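PDB 2DWU: glutamate racemase from Bacillus anthracis, which belongs to the Asp/Glu/hydantoin racemase family, two-domain enzymes of parallel sheets wrapped by helices, and holds D-glutamic acid in a pocket between its domains. Local coordinates for residues L13-G18 with E42-G47; S247-A252 with I260-V265. One frame throughout, in Å; residues are numbered along the deposited sequence.

Interaction 1: residues L13-G18 with E42-G47; sequences LDSGVG and ERCPYG. With DGL (D-glutamic acid), chain H.
Ser15 and Cys44 have the nearest CA atoms of residues 13-18 and 42-47, 5.4 Å apart. The first segment leaves its strand after Asp14 and turns; the second is a loop with a cis peptide bond before Pro45. Gly16 N donates to Asp14 OD2 from above the carboxylate plane, closing an Asx turn.

Ser15 is central to the contact. Its CB sits over the centre of the Tyr46 ring, 3.5 Å from the centroid and 11° off the ring normal, a CH-pi contact. Cys44 CB packs against Ser15 O at 3.3 Å. With chi1 68°, Ser15 OG lies between its own N and carbonyl carbon, which brings it to D-glutamic acid: it donates to OE2 at 2.6 Å and accepts a weak bond from the ligand N. Tyr46 N gives OE2 a second, nearly straight bond (2.8 Å, 176°), while Gly47 N reaches OE1 at 2.9 Å. Both oxygens of the ligand's side-chain carboxylate are thus gripped, and Asp14 OD1 takes a weak bond from its amino group. Cys44 SG stands 3.7 Å from Ser15 OG, with no hydrogen bond between them. Thr79, Thr189 and the backbone N of Asn78 also hydrogen-bond the ligand.

Tyr46 OH bonds to Asp40, and its side chain packs on Val54 and Met61 of helix 51-65. Strand 9-14 lies between strands 70-75 and 35-39 in the parallel sheet, so this part of the pocket is built from the end of one strand and the loops that follow it and its neighbour.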
loop_
_atom_site.group_PDB
_atom_site.type_symbol
_atom_site.label_atom_id
_atom_site.label_comp_id
_atom_site.label_asym_id
_atom_site.label_seq_id
_atom_site.Cartn_x
_atom_site.Cartn_y
_atom_site.Cartn_z
ATOM N N LEU B 13 -4.283 -14.785 13.078
ATOM C CA LEU B 13 -3.918 -15.205 14.429
ATOM C C LEU B 13 -3.290 -14.041 15.196
ATOM O O LEU B 13 -2.658 -13.140 14.618
ATOM C CB LEU B 13 -2.999 -16.445 14.406
ATOM C CG LEU B 13 -1.622 -16.372 13.746
ATOM C CD1 LEU B 13 -0.601 -15.642 14.676
ATOM C CD2 LEU B 13 -1.122 -17.814 13.493
ATOM N N ASP B 14 -3.507 -14.058 16.503
ATOM C CA ASP B 14 -3.015 -12.997 17.366
ATOM C C ASP B 14 -2.864 -13.564 18.762
ATOM O O ASP B 14 -3.367 -14.638 19.055
ATOM C CB ASP B 14 -4.034 -11.848 17.384
ATOM C CG ASP B 14 -3.572 -10.695 18.272
ATOM O OD1 ASP B 14 -2.437 -10.209 18.061
ATOM O OD2 ASP B 14 -4.312 -10.281 19.189
ATOM N N SER B 15 -2.176 -12.836 19.626
ATOM C CA SER B 15 -2.029 -13.278 20.992
ATOM C C SER B 15 -3.314 -13.095 21.806
ATOM O O SER B 15 -3.426 -13.679 22.882
ATOM C CB SER B 15 -0.894 -12.502 21.661
ATOM O OG SER B 15 -1.234 -11.128 21.830
ATOM N N GLY B 16 -4.276 -12.303 21.310
ATOM C CA GLY B 16 -5.502 -12.070 22.059
ATOM C C GLY B 16 -6.553 -11.258 21.334
ATOM O O GLY B 16 -6.995 -11.651 20.249
ATOM N N VAL B 17 -6.966 -10.140 21.933
ATOM C CA VAL B 17 -7.971 -9.264 21.340
ATOM C C VAL B 17 -7.367 -8.155 20.480
ATOM O O VAL B 17 -8.022 -7.650 19.577
ATOM C CB VAL B 17 -8.885 -8.583 22.418
ATOM C CG1 VAL B 17 -9.839 -9.588 23.013
ATOM C CG2 VAL B 17 -8.040 -7.955 23.536
ATOM N N GLY B 18 -6.120 -7.790 20.750
ATOM C CA GLY B 18 -5.497 -6.705 19.995
ATOM C C GLY B 18 -5.650 -6.818 18.492
ATOM O O GLY B 18 -5.884 -5.815 17.794
ATOM N N GLU B 42 -5.591 -16.766 26.592
ATOM C CA GLU B 42 -5.124 -17.468 27.789
ATOM C C GLU B 42 -3.617 -17.311 28.032
ATOM O O GLU B 42 -3.155 -17.392 29.182
ATOM C CB GLU B 42 -5.482 -18.950 27.693
ATOM C CG GLU B 42 -5.128 -19.738 28.957
ATOM C CD GLU B 42 -5.865 -21.070 29.036
ATOM O OE1 GLU B 42 -6.968 -21.106 29.635
ATOM O OE2 GLU B 42 -5.349 -22.071 28.488
ATOM N N ARG B 43 -2.842 -17.059 26.976
ATOM C CA ARG B 43 -1.400 -16.909 27.119
ATOM C C ARG B 43 -0.874 -15.511 26.753
ATOM O O ARG B 43 0.327 -15.301 26.602
ATOM C CB ARG B 43 -0.683 -17.991 26.321
ATOM C CG ARG B 43 -1.072 -19.408 26.825
ATOM C CD ARG B 43 -0.278 -20.527 26.150
ATOM N NE ARG B 43 -0.587 -20.629 24.720
ATOM C CZ ARG B 43 -0.439 -21.733 23.995
ATOM N NH1 ARG B 43 0.007 -22.853 24.552
ATOM N NH2 ARG B 43 -0.737 -21.717 22.697
ATOM N N CYS B 44 -1.789 -14.563 26.618
ATOM C CA CYS B 44 -1.453 -13.165 26.323
ATOM C C CYS B 44 -0.975 -12.604 27.674
ATOM O O CYS B 44 -1.561 -12.935 28.715
ATOM C CB CYS B 44 -2.720 -12.451 25.851
ATOM S SG CYS B 44 -2.490 -10.763 25.256
ATOM N N PRO B 45 0.061 -11.747 27.688
ATOM C CA PRO B 45 0.847 -11.224 26.560
ATOM C C PRO B 45 2.019 -12.059 26.063
ATOM O O PRO B 45 2.639 -12.815 26.817
ATOM C CB PRO B 45 1.323 -9.868 27.090
ATOM C CG PRO B 45 1.623 -10.201 28.525
ATOM C CD PRO B 45 0.432 -11.046 28.942
ATOM N N TYR B 46 2.307 -11.905 24.770
ATOM C CA TYR B 46 3.447 -12.546 24.144
ATOM C C TYR B 46 4.666 -11.628 24.224
ATOM O O TYR B 46 5.813 -12.075 24.128
ATOM C CB TYR B 46 3.160 -12.785 22.671
ATOM C CG TYR B 46 2.261 -13.955 22.366
ATOM C CD1 TYR B 46 1.601 -14.683 23.378
ATOM C CD2 TYR B 46 2.104 -14.353 21.052
ATOM C CE1 TYR B 46 0.815 -15.808 23.052
ATOM C CE2 TYR B 46 1.329 -15.447 20.720
ATOM C CZ TYR B 46 0.696 -16.170 21.707
ATOM O OH TYR B 46 -0.020 -17.266 21.279
ATOM N N GLY B 47 4.411 -10.338 24.403
ATOM C CA GLY B 47 5.493 -9.366 24.409
ATOM C C GLY B 47 6.714 -9.689 25.239
ATOM O O GLY B 47 7.824 -9.567 24.758
HETATM N N DGL H . -0.601 -8.390 20.022
HETATM C CA DGL H . 0.697 -7.972 20.640
HETATM C C DGL H . 1.533 -7.253 19.640
HETATM O O DGL H . 2.736 -7.083 19.797
HETATM C CB DGL H . 0.433 -7.058 21.858
HETATM C CG DGL H . 0.010 -7.963 23.039
HETATM C CD DGL H . 1.007 -8.948 23.493
HETATM O OE1 DGL H . 2.039 -8.650 24.097
HETATM O OE2 DGL H . 0.746 -10.201 23.200
HETATM O OXT DGL H . 0.930 -6.815 18.569
#

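Interaction 2: residues S247-A252 with I260-V265; sequences SFEHIA and ISVDCV. With K (potassium ion), chain G.
Val262 and Ile260 present two separate bumps to helix residues 247-252. The CG2 methyl of Val262 enters the notch between Phe248 and Glu249, 3.9 Å from Phe248 CD2 and 3.5 Å from Glu249 CG; its CG1 also meets CD2 of the ring. Ile260 reaches further along the helix: CD1 presses on Ala252 CB at 3.4 Å, tighter than ordinary van der Waals contact, and lies at the edge of the Phe248 ring, near its plane and 4.0 Å from CE2. A chi1 of 52° sets Ile260 CG1 between its backbone N and carbonyl carbon, and the extended end (chi2 173°) carries CD1 into the hollow bounded by Ala252 and Phe248. Glu249 runs past Val262 in the opposite direction, its CG against Val262 CG2 and its OE1 still alongside the valine CB.

Water closes the margin. One molecule links Glu249 O to Ile260 N, and a second donates to Glu249 OE1 (2.5 Å) and to Ile260 O while accepting from Val262 N.

Helix 245-256 and strand 262-264 are consecutive parts of a beta-alpha-beta unit begun by strand 238-241. Farther along, Val265 O binds the potassium ion at 3.0 Å, together with Thr242, Asp266 and two waters. The direct contact is carbon on carbon, so the fit depends on shape, while the backbone polar atoms Glu249 O, Ile260 N and O, and Val262 N are bridged by water.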
loop_
_atom_site.group_PDB
_atom_site.type_symbol
_atom_site.label_atom_id
_atom_site.label_comp_id
_atom_site.label_asym_id
_atom_site.label_seq_id
_atom_site.Cartn_x
_atom_site.Cartn_y
_atom_site.Cartn_z
ATOM N N SER B 247 -15.510 -12.506 28.067
ATOM C CA SER B 247 -14.539 -11.423 28.153
ATOM C C SER B 247 -14.195 -10.891 26.750
ATOM O O SER B 247 -14.196 -9.677 26.508
ATOM C CB SER B 247 -13.271 -11.930 28.836
ATOM O OG SER B 247 -12.263 -10.942 28.831
ATOM N N PHE B 248 -13.894 -11.811 25.836
ATOM C CA PHE B 248 -13.565 -11.438 24.460
ATOM C C PHE B 248 -14.732 -10.700 23.793
ATOM O O PHE B 248 -14.543 -9.661 23.164
ATOM C CB PHE B 248 -13.224 -12.684 23.649
ATOM C CG PHE B 248 -12.509 -12.388 22.358
ATOM C CD1 PHE B 248 -11.141 -12.610 22.251
ATOM C CD2 PHE B 248 -13.205 -11.936 21.243
ATOM C CE1 PHE B 248 -10.467 -12.392 21.044
ATOM C CE2 PHE B 248 -12.538 -11.718 20.023
ATOM C CZ PHE B 248 -11.168 -11.950 19.931
ATOM N N GLU B 249 -15.939 -11.243 23.933
ATOM C CA GLU B 249 -17.130 -10.632 23.342
ATOM C C GLU B 249 -17.343 -9.197 23.830
ATOM O O GLU B 249 -17.724 -8.309 23.062
ATOM C CB GLU B 249 -18.369 -11.477 23.669
ATOM C CG GLU B 249 -18.430 -12.807 22.914
ATOM C CD GLU B 249 -19.583 -13.703 23.362
ATOM O OE1 GLU B 249 -20.025 -14.549 22.555
ATOM O OE2 GLU B 249 -20.040 -13.579 24.522
ATOM N N HIS B 250 -17.105 -8.977 25.116
ATOM C CA HIS B 250 -17.274 -7.654 25.708
ATOM C C HIS B 250 -16.277 -6.626 25.172
ATOM O O HIS B 250 -16.662 -5.503 24.826
ATOM C CB HIS B 250 -17.162 -7.758 27.239
ATOM C CG HIS B 250 -17.278 -6.445 27.947
ATOM N ND1 HIS B 250 -18.395 -5.642 27.851
ATOM C CD2 HIS B 250 -16.415 -5.793 28.764
ATOM C CE1 HIS B 250 -18.216 -4.552 28.576
ATOM N NE2 HIS B 250 -17.023 -4.619 29.141
ATOM N N ILE B 251 -14.995 -6.984 25.117
ATOM C CA ILE B 251 -13.995 -6.055 24.591
ATOM C C ILE B 251 -14.269 -5.793 23.109
ATOM O O ILE B 251 -14.211 -4.657 22.639
ATOM C CB ILE B 251 -12.559 -6.618 24.699
ATOM C CG1 ILE B 251 -12.189 -6.845 26.165
ATOM C CG2 ILE B 251 -11.582 -5.656 24.027
ATOM C CD1 ILE B 251 -10.840 -7.521 26.345
ATOM N N ALA B 252 -14.555 -6.867 22.377
ATOM C CA ALA B 252 -14.830 -6.763 20.950
ATOM C C ALA B 252 -15.970 -5.794 20.664
ATOM O O ALA B 252 -15.880 -4.947 19.775
ATOM C CB ALA B 252 -15.171 -8.133 20.387
ATOM N N ILE B 260 -19.940 -9.783 17.803
ATOM C CA ILE B 260 -19.401 -10.756 16.863
ATOM C C ILE B 260 -19.586 -12.192 17.351
ATOM O O ILE B 260 -19.935 -12.426 18.510
ATOM C CB ILE B 260 -17.881 -10.522 16.639
ATOM C CG1 ILE B 260 -17.167 -10.450 17.993
ATOM C CG2 ILE B 260 -17.645 -9.251 15.858
ATOM C CD1 ILE B 260 -15.649 -10.395 17.868
ATOM N N SER B 261 -19.354 -13.149 16.456
ATOM C CA SER B 261 -19.467 -14.563 16.798
ATOM C C SER B 261 -18.172 -15.017 17.460
ATOM O O SER B 261 -17.115 -15.014 16.823
ATOM C CB SER B 261 -19.709 -15.403 15.537
ATOM O OG SER B 261 -19.542 -16.783 15.815
ATOM N N VAL B 262 -18.251 -15.409 18.729
ATOM C CA VAL B 262 -17.063 -15.870 19.450
ATOM C C VAL B 262 -17.234 -17.253 20.072
ATOM O O VAL B 262 -18.249 -17.531 20.727
ATOM C CB VAL B 262 -16.652 -14.909 20.589
ATOM C CG1 VAL B 262 -15.301 -15.355 21.154
ATOM C CG2 VAL B 262 -16.550 -13.480 20.074
ATOM N N ASP B 263 -16.251 -18.114 19.855
ATOM C CA ASP B 263 -16.273 -19.468 20.409
ATOM C C ASP B 263 -14.958 -19.779 21.119
ATOM O O ASP B 263 -13.923 -19.172 20.824
ATOM C CB ASP B 263 -16.522 -20.501 19.308
ATOM C CG ASP B 263 -17.979 -20.545 18.876
ATOM O OD1 ASP B 263 -18.297 -20.051 17.789
ATOM O OD2 ASP B 263 -18.811 -21.076 19.650
ATOM N N CYS B 264 -15.013 -20.731 22.049
ATOM C CA CYS B 264 -13.840 -21.139 22.824
ATOM C C CYS B 264 -13.058 -22.219 22.090
ATOM O O CYS B 264 -13.613 -22.992 21.300
ATOM C CB CYS B 264 -14.271 -21.667 24.195
ATOM S SG CYS B 264 -15.353 -23.111 24.083
ATOM N N VAL B 265 -11.760 -22.280 22.346
ATOM C CA VAL B 265 -10.910 -23.271 21.716
ATOM C C VAL B 265 -9.806 -23.620 22.695
ATOM O O VAL B 265 -9.404 -22.771 23.488
ATOM C CB VAL B 265 -10.263 -22.723 20.416
ATOM C CG1 VAL B 265 -9.685 -21.339 20.664
ATOM C CG2 VAL B 265 -9.152 -23.652 19.947
HETATM K K K G . -8.474 -22.750 26.305
HETATM O O HOH W 1 -19.377 -9.555 20.691
HETATM O O HOH W 2 -20.644 -14.445 20.114
HETATM O O HOH W 3 -5.828 -23.283 25.117
HETATM O O HOH W 4 -5.997 -24.456 27.579
#

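How the interactions relate
Interaction 1 is buried, about 10 Å from the centre of the chain, and lies on a central strand of the six-stranded sheet; interaction 2 is only partly buried, about 18 Å out, at the outermost strand 262-264 of the same sheet. Their centres are 14 Å apart and they touch: Gly16 O lies 3.6 Å from Phe248 CE1, a packing contact. Helix 245-256 therefore meets the turn after strand 9-14 as well as its own edge strand. The chemistry follows position: polar groups converge on D-glutamic acid in 13-18 with 42-47, whereas 247-252 with 260-265 joins carbon surfaces with water along the margin.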